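Local coordinates for protein beta-N-acetylhexosaminidase (Akkermansia muciniphila, PDB 6JEB) that hydrolyses terminal non-reducing N-acetylhexosamine residues, releasing N-acetylglucosamine from unbranched N-glycans and from chitobiose, at residues A[5-10]-A[435-440]. Numbering follows the deposited sequence.
Sequences SIIPEP and ENFRRK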
ATOM      1  N   SER A   5     -10.962   3.158 -23.274  1.00 15.23           N
ATOM      2  CA  SER A   5     -11.090   2.335 -22.081  1.00 15.55           C
ATOM      3  C   SER A   5      -9.879   2.511 -21.181  1.00 15.16           C
ATOM      4  O   SER A   5      -9.142   1.556 -20.920  1.00 18.02           O
ATOM      5  CB  SER A   5     -11.276   0.867 -22.459  1.00 16.87           C
ATOM      6  OG  SER A   5     -12.535   0.697 -23.079  1.00 18.65           O
ATOM      7  N   ILE A   6      -9.672   3.729 -20.699  1.00 13.91           N
ATOM      8  CA  ILE A   6      -8.533   4.067 -19.859  1.00 13.37           C
ATOM      9  C   ILE A   6      -8.970   3.982 -18.405  1.00 14.19           C
ATOM     10  O   ILE A   6      -9.961   4.612 -18.008  1.00 14.38           O
ATOM     11  CB  ILE A   6      -8.019   5.482 -20.179  1.00 12.72           C
ATOM     12  CG1 ILE A   6      -7.592   5.597 -21.648  1.00 14.15           C
ATOM     13  CG2 ILE A   6      -6.890   5.868 -19.220  1.00 13.65           C
ATOM     14  CD1 ILE A   6      -7.637   7.025 -22.161  1.00 15.36           C
ATOM     15  N   ILE A   7      -8.235   3.209 -17.612  1.00 12.86           N
ATOM     16  CA  ILE A   7      -8.402   3.163 -16.165  1.00 12.04           C
ATOM     17  C   ILE A   7      -7.084   3.610 -15.550  1.00 13.25           C
ATOM     18  O   ILE A   7      -6.040   3.013 -15.828  1.00 13.95           O
ATOM     19  CB  ILE A   7      -8.779   1.764 -15.645  1.00 13.04           C
ATOM     20  CG1 ILE A   7     -10.084   1.285 -16.285  1.00 14.12           C
ATOM     21  CG2 ILE A   7      -8.900   1.787 -14.111  1.00 14.99           C
ATOM     22  CD1 ILE A   7     -10.374  -0.204 -16.058  1.00 15.56           C
ATOM     23  N   PRO A   8      -7.072   4.633 -14.689  1.00 11.76           N
ATOM     24  CA  PRO A   8      -8.243   5.398 -14.228  1.00 12.86           C
ATOM     25  C   PRO A   8      -8.826   6.341 -15.277  1.00 13.60           C
ATOM     26  O   PRO A   8      -8.120   6.807 -16.177  1.00 14.07           O
ATOM     27  CB  PRO A   8      -7.702   6.201 -13.040  1.00 14.61           C
ATOM     28  CG  PRO A   8      -6.225   6.152 -13.153  1.00 17.82           C
ATOM     29  CD  PRO A   8      -5.828   5.004 -13.992  1.00 12.65           C
ATOM     30  N   GLU A   9     -10.117   6.610 -15.151  1.00 12.86           N
ATOM     31  CA  GLU A   9     -10.783   7.523 -16.074  1.00 13.32           C
ATOM     32  C   GLU A   9     -10.081   8.878 -16.058  1.00 13.16           C
ATOM     33  O   GLU A   9      -9.880   9.453 -14.978  1.00 14.14           O
ATOM     34  CB  GLU A   9     -12.245   7.709 -15.668  1.00 14.06           C
ATOM     35  CG  GLU A   9     -13.062   8.548 -16.656  1.00 14.56           C
ATOM     36  CD  GLU A   9     -13.201   7.886 -18.023  1.00 16.72           C
ATOM     37  OE1 GLU A   9     -13.008   6.654 -18.130  1.00 16.99           O
ATOM     38  OE2 GLU A   9     -13.500   8.605 -19.003  1.00 18.85           O
ATOM     39  N   PRO A  10      -9.702   9.421 -17.215  1.00 13.11           N
ATOM     40  CA  PRO A  10      -9.067  10.741 -17.234  1.00 13.21           C
ATOM     41  C   PRO A  10     -10.015  11.836 -16.765  1.00 12.90           C
ATOM     42  O   PRO A  10     -11.245  11.740 -16.882  1.00 14.47           O
ATOM     43  CB  PRO A  10      -8.701  10.936 -18.711  1.00 12.71           C
ATOM     44  CG  PRO A  10      -8.554   9.534 -19.244  1.00 13.70           C
ATOM     45  CD  PRO A  10      -9.630   8.752 -18.527  1.00 14.04           C
ATOM     46  N   GLU A 435     -21.090   2.079 -14.161  1.00 20.39           N
ATOM     47  CA  GLU A 435     -21.365   1.579 -15.504  0.70 23.21           C
ATOM     48  C   GLU A 435     -20.167   1.777 -16.425  1.00 20.68           C
ATOM     49  O   GLU A 435     -19.771   0.858 -17.151  1.00 21.94           O
ATOM     50  CB  GLU A 435     -22.614   2.248 -16.076  0.70 28.85           C
ATOM     51  CG  GLU A 435     -23.904   1.798 -15.408  0.70 36.90           C
ATOM     52  CD  GLU A 435     -24.099   0.297 -15.480  0.70 44.61           C
ATOM     53  OE1 GLU A 435     -23.869  -0.280 -16.565  0.70 47.94           O
ATOM     54  OE2 GLU A 435     -24.468  -0.310 -14.450  0.70 46.79           O
ATOM     55  N   ASN A 436     -19.571   2.970 -16.406  1.00 18.70           N
ATOM     56  CA  ASN A 436     -18.421   3.209 -17.270  1.00 17.90           C
ATOM     57  C   ASN A 436     -17.224   2.371 -16.839  1.00 17.91           C
ATOM     58  O   ASN A 436     -16.521   1.802 -17.683  1.00 18.73           O
ATOM     59  CB  ASN A 436     -18.056   4.693 -17.291  1.00 18.89           C
ATOM     60  CG  ASN A 436     -17.056   5.021 -18.379  1.00 19.90           C
ATOM     61  OD1 ASN A 436     -17.304   4.749 -19.558  1.00 21.42           O
ATOM     62  ND2 ASN A 436     -15.920   5.606 -17.998  1.00 19.84           N
ATOM     63  N   PHE A 437     -16.974   2.292 -15.533  1.00 17.11           N
ATOM     64  CA  PHE A 437     -15.847   1.502 -15.051  1.00 17.01           C
ATOM     65  C   PHE A 437     -15.997   0.041 -15.453  1.00 17.57           C
ATOM     66  O   PHE A 437     -15.046  -0.583 -15.938  1.00 18.60           O
ATOM     67  CB  PHE A 437     -15.720   1.632 -13.532  1.00 16.90           C
ATOM     68  CG  PHE A 437     -14.664   0.739 -12.942  1.00 15.71           C
ATOM     69  CD1 PHE A 437     -13.322   1.112 -12.972  1.00 14.68           C
ATOM     70  CD2 PHE A 437     -15.008  -0.482 -12.379  1.00 16.82           C
ATOM     71  CE1 PHE A 437     -12.340   0.285 -12.432  1.00 15.74           C
ATOM     72  CE2 PHE A 437     -14.042  -1.315 -11.842  1.00 16.78           C
ATOM     73  CZ  PHE A 437     -12.702  -0.935 -11.869  1.00 16.72           C
ATOM     74  N   ARG A 438     -17.194  -0.520 -15.248  1.00 18.24           N
ATOM     75  CA  ARG A 438     -17.441  -1.919 -15.587  1.00 20.66           C
ATOM     76  C   ARG A 438     -17.226  -2.174 -17.076  1.00 19.89           C
ATOM     77  O   ARG A 438     -16.660  -3.205 -17.462  1.00 20.45           O
ATOM     78  CB  ARG A 438     -18.862  -2.304 -15.166  1.00 25.90           C
ATOM     79  CG  ARG A 438     -19.192  -3.773 -15.306  1.00 34.15           C
ATOM     80  CD  ARG A 438     -20.679  -4.000 -15.105  1.00 42.64           C
ATOM     81  NE  ARG A 438     -21.448  -3.548 -16.261  1.00 50.30           N
ATOM     82  CZ  ARG A 438     -22.640  -2.965 -16.187  1.00 55.16           C
ATOM     83  NH1 ARG A 438     -23.201  -2.742 -15.006  1.00 56.46           N
ATOM     84  NH2 ARG A 438     -23.266  -2.586 -17.293  1.00 57.05           N
ATOM     85  N   ARG A 439     -17.662  -1.239 -17.926  1.00 18.37           N
ATOM     86  CA  ARG A 439     -17.429  -1.365 -19.361  1.00 18.71           C
ATOM     87  C   ARG A 439     -15.937  -1.453 -19.662  1.00 18.88           C
ATOM     88  O   ARG A 439     -15.485  -2.352 -20.381  1.00 20.08           O
ATOM     89  CB  ARG A 439     -18.035  -0.162 -20.087  1.00 20.11           C
ATOM     90  CG  ARG A 439     -17.648  -0.079 -21.564  1.00 21.21           C
ATOM     91  CD  ARG A 439     -18.069   1.244 -22.208  1.00 21.85           C
ATOM     92  NE  ARG A 439     -17.339   2.400 -21.685  1.00 21.81           N
ATOM     93  CZ  ARG A 439     -16.130   2.772 -22.097  1.00 21.85           C
ATOM     94  NH1 ARG A 439     -15.491   2.067 -23.021  1.00 22.15           N
ATOM     95  NH2 ARG A 439     -15.550   3.845 -21.570  1.00 22.45           N
ATOM     96  N   LYS A 440     -15.156  -0.526 -19.108  1.00 17.27           N
ATOM     97  CA  LYS A 440     -13.722  -0.500 -19.387  1.00 16.55           C
ATOM     98  C   LYS A 440     -13.025  -1.738 -18.840  1.00 17.46           C
ATOM     99  O   LYS A 440     -12.120  -2.282 -19.482  1.00 17.65           O
ATOM    100  CB  LYS A 440     -13.099   0.751 -18.773  1.00 16.87           C
ATOM    101  CG  LYS A 440     -13.708   2.043 -19.279  1.00 17.08           C
ATOM    102  CD  LYS A 440     -12.970   3.249 -18.723  1.00 15.83           C
ATOM    103  CE  LYS A 440     -13.163   3.370 -17.211  1.00 15.85           C
ATOM    104  NZ  LYS A 440     -12.350   4.485 -16.623  1.00 15.25           N
TER
HETATM  105  O   HOH W   1     -14.601   6.703 -20.805  1.00 23.93           O
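Lys440 leaves its helix with CG opposite the carbonyl carbon (chi1 -58°) and bends at chi3, while Glu9, bent at chi2 (65°), turns its carboxylate back toward the helix; NZ and the acid meet, the two side chains crossing at about a right angle. Lys440 NZ binds the anti lone pair of Glu9 OE1 in a salt bridge of 2.7 Å and donates to Ile6 O at 2.8 Å. Glu423 of helix 417-426 gives the buried ammonium a second carboxylate, which probably favours its charged form. The methylenes of Lys440 pack on Ser5 and Ile7, with CG 3.8 Å from Ser5 CA and CE 3.8 Å from Ile7 CG1. In this family 20 glycosidase the contact joins the loop before strand 12-16 of the N-terminal mixed sheet to helix 434-452, beyond the last strand (392-399) of the catalytic TIM barrel. Asn436 ND2 adds a weak bond to Glu9 OE1 (3.1 Å), the amide and carboxylate planes 76° apart, and a water links ND2 to Glu9 OE2. Arg439 fixes the amide's rotation, NE and NH2 both gripping Asn436 OD1 from one face of its plane. Away from the polar cluster, Ile7 CG2 meets the Phe437 ring edge, 4.1 Å from CE1.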